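Local coordinates for putative sarcosine dimethylglycine methyltransferase (Galdieria sulphuraria, PDB 2O57), which probably transfers methyl groups from S-adenosylmethionine to sarcosine and dimethylglycine, although this activity has not been established, at residues Lys168-Cys173 against Arg218-Glu223; Thr66-Ala71 against Val101-Val106; Leu203-Leu208 against Leu272-Glu277. All blocks are in the same frame, centred on the assembly; numbering follows the deposited sequence.

Contact 1: residues Lys168-Cys173 against Arg218-Glu223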
loop_
_atom_site.group_PDB
_atom_site.type_symbol
_atom_site.label_atom_id
_atom_site.label_comp_id
_atom_site.label_asym_id
_atom_site.label_seq_id
_atom_site.Cartn_x
_atom_site.Cartn_y
_atom_site.Cartn_z
ATOM N N LYS A 168 -10.217 15.946 16.149
ATOM C CA LYS A 168 -11.679 15.873 16.178
ATOM C C LYS A 168 -12.281 14.982 15.066
ATOM O O LYS A 168 -13.214 14.222 15.336
ATOM C CB LYS A 168 -12.282 17.288 16.172
ATOM C CG LYS A 168 -13.795 17.339 16.352
ATOM C CD LYS A 168 -14.260 16.634 17.633
ATOM C CE LYS A 168 -15.767 16.873 17.809
ATOM N NZ LYS A 168 -16.276 16.116 18.963
ATOM N N VAL A 169 -11.712 15.049 13.851
ATOM C CA VAL A 169 -12.064 14.141 12.730
ATOM C C VAL A 169 -11.956 12.682 13.167
ATOM O O VAL A 169 -12.914 11.921 13.074
ATOM C CB VAL A 169 -11.161 14.372 11.484
ATOM C CG1 VAL A 169 -11.515 13.392 10.340
ATOM C CG2 VAL A 169 -11.283 15.831 11.005
ATOM N N PHE A 170 -10.802 12.307 13.682
ATOM C CA PHE A 170 -10.615 10.925 14.117
ATOM C C PHE A 170 -11.506 10.561 15.319
ATOM O O PHE A 170 -11.967 9.442 15.400
ATOM C CB PHE A 170 -9.121 10.624 14.377
ATOM C CG PHE A 170 -8.351 10.319 13.118
ATOM C CD1 PHE A 170 -8.387 9.022 12.547
ATOM C CD2 PHE A 170 -7.571 11.299 12.517
ATOM C CE1 PHE A 170 -7.697 8.747 11.356
ATOM C CE2 PHE A 170 -6.847 11.037 11.360
ATOM C CZ PHE A 170 -6.911 9.754 10.760
ATOM N N GLN A 171 -11.787 11.513 16.219
ATOM C CA GLN A 171 -12.690 11.233 17.347
ATOM C C GLN A 171 -14.115 10.910 16.821
ATOM O O GLN A 171 -14.798 10.019 17.347
ATOM C CB GLN A 171 -12.737 12.417 18.335
ATOM C CG GLN A 171 -11.484 12.519 19.218
ATOM C CD GLN A 171 -11.452 13.771 20.050
ATOM O OE1 GLN A 171 -12.020 14.791 19.672
ATOM N NE2 GLN A 171 -10.782 13.708 21.191
ATOM N N GLU A 172 -14.578 11.705 15.862
ATOM C CA GLU A 172 -15.891 11.492 15.245
ATOM C C GLU A 172 -15.936 10.181 14.478
ATOM O O GLU A 172 -16.924 9.472 14.549
ATOM C CB GLU A 172 -16.281 12.656 14.322
ATOM C CG GLU A 172 -16.716 13.929 15.080
ATOM C CD GLU A 172 -17.997 13.659 15.832
ATOM O OE1 GLU A 172 -19.080 13.713 15.213
ATOM O OE2 GLU A 172 -17.932 13.359 17.034
ATOM N N CYS A 173 -14.868 9.878 13.728
ATOM C CA CYS A 173 -14.798 8.593 13.003
ATOM C C CYS A 173 -14.959 7.412 13.972
ATOM O O CYS A 173 -15.770 6.498 13.721
ATOM C CB CYS A 173 -13.523 8.459 12.171
ATOM S SG CYS A 173 -13.470 9.569 10.706
ATOM N N ARG A 218 -1.827 7.816 12.292
ATOM C CA ARG A 218 -1.745 6.599 13.119
ATOM C C ARG A 218 -1.853 6.929 14.615
ATOM O O ARG A 218 -2.563 6.233 15.372
ATOM C CB ARG A 218 -0.447 5.852 12.833
ATOM C CG ARG A 218 -0.210 4.587 13.685
ATOM C CD ARG A 218 1.000 3.776 13.110
ATOM N NE ARG A 218 2.237 4.527 13.337
ATOM C CZ ARG A 218 3.465 4.097 13.068
ATOM N NH1 ARG A 218 3.668 2.888 12.544
ATOM N NH2 ARG A 218 4.500 4.874 13.347
ATOM N N SER A 219 -1.142 7.985 15.029
ATOM C CA SER A 219 -1.127 8.443 16.418
ATOM C C SER A 219 -2.507 8.929 16.860
ATOM O O SER A 219 -3.007 8.558 17.923
ATOM C CB SER A 219 -0.119 9.594 16.576
ATOM O OG SER A 219 -0.213 10.120 17.890
ATOM N N LEU A 220 -3.121 9.780 16.050
ATOM C CA LEU A 220 -4.488 10.272 16.322
ATOM C C LEU A 220 -5.479 9.126 16.343
ATOM O O LEU A 220 -6.284 9.021 17.268
ATOM C CB LEU A 220 -4.919 11.327 15.290
ATOM C CG LEU A 220 -4.141 12.658 15.260
ATOM C CD1 LEU A 220 -4.628 13.528 14.073
ATOM C CD2 LEU A 220 -4.318 13.422 16.587
ATOM N N ALA A 221 -5.431 8.267 15.334
ATOM C CA ALA A 221 -6.367 7.149 15.287
ATOM C C ALA A 221 -6.212 6.287 16.578
ATOM O O ALA A 221 -7.203 5.859 17.173
ATOM C CB ALA A 221 -6.122 6.297 14.068
ATOM N N LYS A 222 -4.974 6.031 16.988
ATOM C CA LYS A 222 -4.734 5.150 18.146
ATOM C C LYS A 222 -5.295 5.740 19.419
ATOM O O LYS A 222 -5.907 5.045 20.199
ATOM C CB LYS A 222 -3.252 4.852 18.333
ATOM C CG LYS A 222 -2.904 3.992 19.568
ATOM C CD LYS A 222 -1.397 3.795 19.627
ATOM C CE LYS A 222 -0.931 3.210 20.991
ATOM N NZ LYS A 222 0.476 2.735 20.861
ATOM N N GLU A 223 -5.073 7.036 19.608
ATOM C CA GLU A 223 -5.662 7.802 20.710
ATOM C C GLU A 223 -7.199 7.585 20.811
ATOM O O GLU A 223 -7.773 7.582 21.911
ATOM C CB GLU A 223 -5.370 9.279 20.435
ATOM C CG GLU A 223 -4.945 9.992 21.575
ATOM C CD GLU A 223 -4.888 11.464 21.308
ATOM O OE1 GLU A 223 -3.923 11.887 20.625
ATOM O OE2 GLU A 223 -5.814 12.160 21.802
#

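Contact 2: residues Thr66-Ala71 against Val101-Val106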
loop_
_atom_site.group_PDB
_atom_site.type_symbol
_atom_site.label_atom_id
_atom_site.label_comp_id
_atom_site.label_asym_id
_atom_site.label_seq_id
_atom_site.Cartn_x
_atom_site.Cartn_y
_atom_site.Cartn_z
ATOM N N THR A 66 -7.664 3.056 -8.484
ATOM C CA THR A 66 -7.649 3.422 -7.066
ATOM C C THR A 66 -8.912 2.929 -6.354
ATOM O O THR A 66 -8.824 2.356 -5.260
ATOM C CB THR A 66 -7.527 4.944 -6.896
ATOM O OG1 THR A 66 -6.189 5.309 -7.143
ATOM C CG2 THR A 66 -7.929 5.418 -5.451
ATOM N N ASP A 67 -10.091 3.146 -6.961
ATOM C CA ASP A 67 -11.358 2.743 -6.329
ATOM C C ASP A 67 -11.456 1.208 -6.156
ATOM O O ASP A 67 -11.852 0.720 -5.097
ATOM C CB ASP A 67 -12.557 3.220 -7.161
ATOM C CG ASP A 67 -12.619 4.703 -7.260
ATOM O OD1 ASP A 67 -11.994 5.381 -6.408
ATOM O OD2 ASP A 67 -13.291 5.193 -8.201
ATOM N N GLU A 68 -11.053 0.470 -7.193
ATOM C CA GLU A 68 -10.984 -1.007 -7.149
ATOM C C GLU A 68 -10.000 -1.465 -6.083
ATOM O O GLU A 68 -10.294 -2.394 -5.336
ATOM C CB GLU A 68 -10.556 -1.595 -8.500
ATOM C CG GLU A 68 -11.598 -1.440 -9.620
ATOM C CD GLU A 68 -12.819 -2.346 -9.478
ATOM O OE1 GLU A 68 -12.818 -3.276 -8.631
ATOM O OE2 GLU A 68 -13.784 -2.139 -10.252
ATOM N N TRP A 69 -8.822 -0.833 -6.036
ATOM C CA TRP A 69 -7.782 -1.202 -5.041
ATOM C C TRP A 69 -8.300 -0.954 -3.616
ATOM O O TRP A 69 -8.234 -1.839 -2.764
ATOM C CB TRP A 69 -6.449 -0.425 -5.266
ATOM C CG TRP A 69 -5.547 -0.436 -4.042
ATOM C CD1 TRP A 69 -4.923 -1.533 -3.485
ATOM C CD2 TRP A 69 -5.203 0.689 -3.205
ATOM N NE1 TRP A 69 -4.223 -1.151 -2.358
ATOM C CE2 TRP A 69 -4.364 0.201 -2.174
ATOM C CE3 TRP A 69 -5.515 2.060 -3.241
ATOM C CZ2 TRP A 69 -3.844 1.028 -1.184
ATOM C CZ3 TRP A 69 -5.001 2.897 -2.246
ATOM C CH2 TRP A 69 -4.163 2.372 -1.226
ATOM N N LEU A 70 -8.804 0.248 -3.350
ATOM C CA LEU A 70 -9.232 0.587 -1.988
ATOM C C LEU A 70 -10.390 -0.308 -1.545
ATOM O O LEU A 70 -10.394 -0.780 -0.420
ATOM C CB LEU A 70 -9.626 2.064 -1.821
ATOM C CG LEU A 70 -9.737 2.562 -0.351
ATOM C CD1 LEU A 70 -8.321 2.622 0.348
ATOM C CD2 LEU A 70 -10.332 3.993 -0.368
ATOM N N ALA A 71 -11.329 -0.556 -2.452
ATOM C CA ALA A 71 -12.473 -1.410 -2.179
ATOM C C ALA A 71 -11.995 -2.852 -1.922
ATOM O O ALA A 71 -12.495 -3.521 -1.041
ATOM C CB ALA A 71 -13.457 -1.352 -3.311
ATOM N N VAL A 101 -22.090 0.545 -3.877
ATOM C CA VAL A 101 -23.447 0.007 -3.831
ATOM C C VAL A 101 -23.631 -1.016 -4.985
ATOM O O VAL A 101 -24.057 -2.151 -4.731
ATOM C CB VAL A 101 -24.531 1.131 -3.858
ATOM C CG1 VAL A 101 -25.959 0.533 -4.075
ATOM C CG2 VAL A 101 -24.454 1.985 -2.574
ATOM N N ARG A 102 -23.284 -0.638 -6.218
ATOM C CA ARG A 102 -23.431 -1.564 -7.363
ATOM C C ARG A 102 -22.551 -2.815 -7.183
ATOM O O ARG A 102 -22.944 -3.910 -7.591
ATOM C CB ARG A 102 -23.096 -0.907 -8.731
ATOM C CG ARG A 102 -23.898 0.363 -9.127
ATOM C CD ARG A 102 -23.415 0.880 -10.500
ATOM N NE ARG A 102 -23.901 2.215 -10.885
ATOM C CZ ARG A 102 -25.112 2.410 -11.388
ATOM N NH1 ARG A 102 -25.917 1.370 -11.537
ATOM N NH2 ARG A 102 -25.524 3.618 -11.749
ATOM N N LYS A 103 -21.373 -2.657 -6.579
ATOM C CA LYS A 103 -20.411 -3.766 -6.514
ATOM C C LYS A 103 -20.693 -4.737 -5.349
ATOM O O LYS A 103 -20.643 -5.948 -5.534
ATOM C CB LYS A 103 -18.960 -3.248 -6.442
ATOM C CG LYS A 103 -17.916 -4.357 -6.584
ATOM C CD LYS A 103 -16.552 -3.785 -6.834
ATOM C CE LYS A 103 -15.655 -4.844 -7.427
ATOM N NZ LYS A 103 -16.068 -5.047 -8.843
ATOM N N PHE A 104 -21.024 -4.191 -4.180
ATOM C CA PHE A 104 -21.187 -4.968 -2.929
ATOM C C PHE A 104 -22.625 -5.036 -2.383
ATOM O O PHE A 104 -22.917 -5.847 -1.503
ATOM C CB PHE A 104 -20.247 -4.400 -1.841
ATOM C CG PHE A 104 -18.799 -4.520 -2.188
ATOM C CD1 PHE A 104 -18.121 -5.732 -1.992
ATOM C CD2 PHE A 104 -18.111 -3.435 -2.754
ATOM C CE1 PHE A 104 -16.772 -5.856 -2.328
ATOM C CE2 PHE A 104 -16.748 -3.539 -3.098
ATOM C CZ PHE A 104 -16.078 -4.754 -2.901
ATOM N N GLY A 105 -23.530 -4.205 -2.891
ATOM C CA GLY A 105 -24.882 -4.153 -2.338
ATOM C C GLY A 105 -24.946 -3.660 -0.889
ATOM O O GLY A 105 -25.878 -3.996 -0.153
ATOM N N VAL A 106 -23.954 -2.871 -0.471
ATOM C CA VAL A 106 -23.997 -2.160 0.804
ATOM C C VAL A 106 -24.944 -0.951 0.680
ATOM O O VAL A 106 -25.395 -0.591 -0.419
ATOM C CB VAL A 106 -22.570 -1.601 1.202
ATOM C CG1 VAL A 106 -21.595 -2.723 1.582
ATOM C CG2 VAL A 106 -21.986 -0.711 0.073
#

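Contact 3: residues Leu203-Leu208 against Leu272-Glu277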
loop_
_atom_site.group_PDB
_atom_site.type_symbol
_atom_site.label_atom_id
_atom_site.label_comp_id
_atom_site.label_asym_id
_atom_site.label_seq_id
_atom_site.Cartn_x
_atom_site.Cartn_y
_atom_site.Cartn_z
ATOM N N LEU A 203 1.710 24.834 1.500
ATOM C CA LEU A 203 0.774 25.174 2.563
ATOM C C LEU A 203 0.169 26.556 2.277
ATOM O O LEU A 203 -1.026 26.764 2.488
ATOM C CB LEU A 203 1.477 25.177 3.923
ATOM C CG LEU A 203 1.989 23.803 4.387
ATOM C CD1 LEU A 203 2.774 23.973 5.686
ATOM C CD2 LEU A 203 0.839 22.802 4.565
ATOM N N ASP A 204 1.002 27.480 1.791
ATOM C CA ASP A 204 0.558 28.838 1.431
ATOM C C ASP A 204 -0.352 28.824 0.226
ATOM O O ASP A 204 -1.431 29.417 0.264
ATOM C CB ASP A 204 1.751 29.765 1.160
ATOM C CG ASP A 204 2.415 30.253 2.437
ATOM O OD1 ASP A 204 1.964 29.849 3.536
ATOM O OD2 ASP A 204 3.383 31.042 2.341
ATOM N N ARG A 205 0.097 28.138 -0.830
ATOM C CA ARG A 205 -0.613 28.082 -2.124
ATOM C C ARG A 205 -2.046 27.544 -1.971
ATOM O O ARG A 205 -2.987 28.124 -2.542
ATOM C CB ARG A 205 0.206 27.274 -3.178
ATOM C CG ARG A 205 -0.419 27.148 -4.589
ATOM C CD ARG A 205 -0.863 28.494 -5.212
ATOM N NE ARG A 205 0.260 29.463 -5.445
ATOM C CZ ARG A 205 0.070 30.446 -6.469
ATOM N NH1 ARG A 205 -1.037 30.769 -7.064
ATOM N NH2 ARG A 205 1.143 31.303 -6.580
ATOM N N ILE A 206 -2.202 26.479 -1.170
ATOM C CA ILE A 206 -3.518 25.847 -0.949
ATOM C C ILE A 206 -4.221 26.290 0.362
ATOM O O ILE A 206 -5.365 25.861 0.623
ATOM C CB ILE A 206 -3.419 24.284 -1.034
ATOM C CG1 ILE A 206 -2.788 23.695 0.238
ATOM C CG2 ILE A 206 -2.644 23.854 -2.303
ATOM C CD1 ILE A 206 -2.928 22.153 0.353
ATOM N N LYS A 207 -3.464 27.060 1.188
ATOM C CA LYS A 207 -4.002 27.733 2.396
ATOM C C LYS A 207 -4.260 26.814 3.622
ATOM O O LYS A 207 -5.350 26.816 4.209
ATOM C CB LYS A 207 -5.218 28.633 2.060
ATOM C CG LYS A 207 -4.801 29.954 1.342
ATOM C CD LYS A 207 -4.629 29.753 -0.208
ATOM C CE LYS A 207 -5.906 30.225 -0.948
ATOM N NZ LYS A 207 -5.952 31.772 -0.910
ATOM N N LEU A 208 -3.219 26.088 4.020
ATOM C CA LEU A 208 -3.242 25.184 5.180
ATOM C C LEU A 208 -2.090 25.505 6.162
ATOM O O LEU A 208 -0.997 25.840 5.722
ATOM C CB LEU A 208 -3.081 23.735 4.680
ATOM C CG LEU A 208 -4.262 22.765 4.506
ATOM C CD1 LEU A 208 -5.512 23.406 3.877
ATOM C CD2 LEU A 208 -3.793 21.549 3.700
ATOM N N LEU A 272 -0.666 22.798 -8.695
ATOM C CA LEU A 272 -0.322 21.473 -9.236
ATOM C C LEU A 272 1.194 21.280 -9.256
ATOM O O LEU A 272 1.695 20.247 -8.794
ATOM C CB LEU A 272 -0.930 21.249 -10.623
ATOM C CG LEU A 272 -2.494 21.178 -10.630
ATOM C CD1 LEU A 272 -3.021 21.210 -12.056
ATOM C CD2 LEU A 272 -3.020 19.967 -9.856
ATOM N N GLU A 273 1.911 22.274 -9.758
ATOM C CA GLU A 273 3.371 22.206 -9.822
ATOM C C GLU A 273 3.991 21.965 -8.434
ATOM O O GLU A 273 4.994 21.259 -8.313
ATOM C CB GLU A 273 3.931 23.490 -10.437
ATOM C CG GLU A 273 3.731 23.561 -11.950
ATOM C CD GLU A 273 3.888 24.980 -12.517
ATOM O OE1 GLU A 273 4.162 25.929 -11.744
ATOM O OE2 GLU A 273 3.700 25.155 -13.742
ATOM N N HIS A 274 3.394 22.567 -7.398
ATOM C CA HIS A 274 3.889 22.409 -6.016
ATOM C C HIS A 274 3.738 20.969 -5.541
ATOM O O HIS A 274 4.630 20.447 -4.872
ATOM C CB HIS A 274 3.157 23.334 -5.034
ATOM C CG HIS A 274 3.592 24.763 -5.104
ATOM N ND1 HIS A 274 4.914 25.136 -5.256
ATOM C CD2 HIS A 274 2.883 25.918 -5.010
ATOM C CE1 HIS A 274 4.990 26.456 -5.299
ATOM N NE2 HIS A 274 3.774 26.953 -5.146
ATOM N N TRP A 275 2.608 20.329 -5.851
ATOM C CA TRP A 275 2.426 18.934 -5.487
ATOM C C TRP A 275 3.445 18.067 -6.206
ATOM O O TRP A 275 4.034 17.198 -5.603
ATOM C CB TRP A 275 1.018 18.421 -5.829
ATOM C CG TRP A 275 -0.018 18.844 -4.822
ATOM C CD1 TRP A 275 -0.999 19.763 -5.012
ATOM C CD2 TRP A 275 -0.179 18.347 -3.484
ATOM N NE1 TRP A 275 -1.774 19.871 -3.880
ATOM C CE2 TRP A 275 -1.281 19.033 -2.917
ATOM C CE3 TRP A 275 0.504 17.396 -2.707
ATOM C CZ2 TRP A 275 -1.721 18.802 -1.609
ATOM C CZ3 TRP A 275 0.067 17.162 -1.383
ATOM C CH2 TRP A 275 -1.046 17.858 -0.864
ATOM N N ILE A 276 3.621 18.306 -7.503
ATOM C CA ILE A 276 4.547 17.501 -8.332
ATOM C C ILE A 276 5.975 17.656 -7.785
ATOM O O ILE A 276 6.666 16.653 -7.518
ATOM C CB ILE A 276 4.477 17.945 -9.834
ATOM C CG1 ILE A 276 3.098 17.626 -10.442
ATOM C CG2 ILE A 276 5.627 17.300 -10.673
ATOM C CD1 ILE A 276 2.776 18.450 -11.732
ATOM N N GLU A 277 6.409 18.905 -7.627
ATOM C CA GLU A 277 7.744 19.212 -7.114
ATOM C C GLU A 277 7.970 18.581 -5.744
ATOM O O GLU A 277 8.990 17.973 -5.546
ATOM C CB GLU A 277 7.994 20.737 -7.061
ATOM C CG GLU A 277 8.226 21.342 -8.437
ATOM C CD GLU A 277 7.978 22.879 -8.532
ATOM O OE1 GLU A 277 7.789 23.560 -7.475
ATOM O OE2 GLU A 277 7.957 23.391 -9.693
#

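Contact 1: residues Lys168-Cys173 against Arg218-Glu223
Phe170 meets Leu220 and Ala221 where helix 166-176 lies against helix 214-223, an apolar contact made by one ring against two successive residues. At the start of the first segment, Lys168 turns from the interface and reaches along its own helix: its NZ lies 3.8 Å from OE2 of Glu172, a long salt bridge one turn on. Phe170 follows, with CG held beside the backbone N (chi1 -81°), a setting that sends the ring across to the second helix. CD2 of Phe170 touches CB of Leu220 at 3.8 Å, and CD1 of Leu220 reaches that ring carbon at 4.0 Å; the two side chains cross at about a right angle. On the other half of the ring, CD1 of Phe170 lies 3.9 Å from CB of Ala221. Because Ala221 ends at CB, the helices can come close, with 5.8 Å between CA of Phe170 and CA of Ala221. The Ala221 backbone N stands 4.1 Å above one face of the Phe170 ring, displaced toward its rim. Both helices belong to the Rossmann-like fold of class I methyltransferases: helix 166-176 is the link of a beta-alpha-beta crossover from strand 151-157 to strand 181-190, and helix 214-223 precedes strand 226-233. Met183 of the sheet lies against both Phe170 and Cys173, while Tyr217 and Phe160 make edge-to-face contacts with the Phe170 ring. Farther along, the Glu172 carboxylate is additionally engaged through OE1 by Arg175 and the backbone N of Ile144.

Contact 2: residues Thr66-Ala71 against Val101-Val106
Glu68 meets Lys103 and, beside them, Ala71 meets Phe104, so the contact has a polar pair and an apolar pair. It joins helix 59-76, which precedes the first strand of the Rossmann-like methyltransferase sheet, to the end of helix 95-104, which connects strands 85-89 and 107-112 in a beta-alpha-beta crossover. In the polar pair, OE1 of Glu68 lies 3.5 Å from CE of Lys103 and 3.7 Å from its NZ. The second distance makes a long salt bridge, and the methylene being nearer than the ammonium indicates a glancing approach. OE2 of Glu68 is slightly farther, 4.0 Å from NZ of Lys103. The side chains cross at about a right angle: Lys103 extends toward the other helix with CG opposite the backbone N (chi1 -171°) and bends only at its last torsion (chi4 74°), whereas Glu68 folds earlier, at chi2 (-73°). In the apolar pair, CB of Ala71 sits at the edge of the Phe104 ring, near its plane and 4.0 Å from CE2. This ring has Lys103 of its own segment over one face, where CG stands 3.7 Å above the plane and toward the rim, so the lysine that pairs with Glu68 also packs on the aromatic group that meets Ala71. In the next shell, Phe99 touches both Glu68 and Ala71, Leu100 adds to the packing around Ala71, and Leu80 packs against Phe104. The turn after Phe104 is held by a backbone bond between Gly105 and Gln83. Gly105 has positive phi, departing from the helix, yet its N still bonds to O of Val101 at 2.8 Å.

Contact 3: residues Leu203-Leu208 against Leu272-Glu277
The imidazole of His274 meets the aliphatic base of Arg205 rather than its charged end: CD2 of His274 lies 3.5 Å from both CB and CG of Arg205. The arginine belongs to the last turn of helix 200-206, which closes in a Schellman motif with Lys207 at positive phi and Leu208 N bonded to Leu203 O at 2.8 Å. Its partner helix, 262-280, lies in the helical insertion between strands 226-233 and 284-293 of the methyltransferase fold. CG of Arg205 comes in at the edge of the His274 ring, in its plane. Bends at chi2 and chi3 then carry the guanidinium onward, its plane 46° from the imidazole's. NE of Arg205 remains 4.3 Å from NE2 of His274, without contact. The guanidinium NH1 makes a weak hydrogen bond to Asn267 and lies close to Arg270, whose like charge probably disfavours a protonated histidine alongside. Trp275, stacked on Tyr242, carries the apolar remainder. Ile206 places CG1 between its backbone N and carbonyl carbon (chi1 76°), and its CD1 reaches CZ2 of Trp275 at 4.1 Å.

In the fold
The three contacts are separate helix pairings around one Rossmann-like fold. Contact 2 closes in the chain before the others open; its centre is about 24 Å from that of contact 1 and about 30 Å from that of contact 3, which lies on the opposite side of the chain's centre. Contacts 1 and 3 interleave in sequence, helix 200-206 being followed by helix 214-223, yet their nearest atoms remain about 12 Å apart. Helix 95-104 of contact 2 follows a glycine-rich turn after strand 85-89, a pattern consistent with S-adenosylmethionine binding. Contact 1 also approaches the dimer interface, since Arg218 forms a salt bridge with Glu191 of the second subunit.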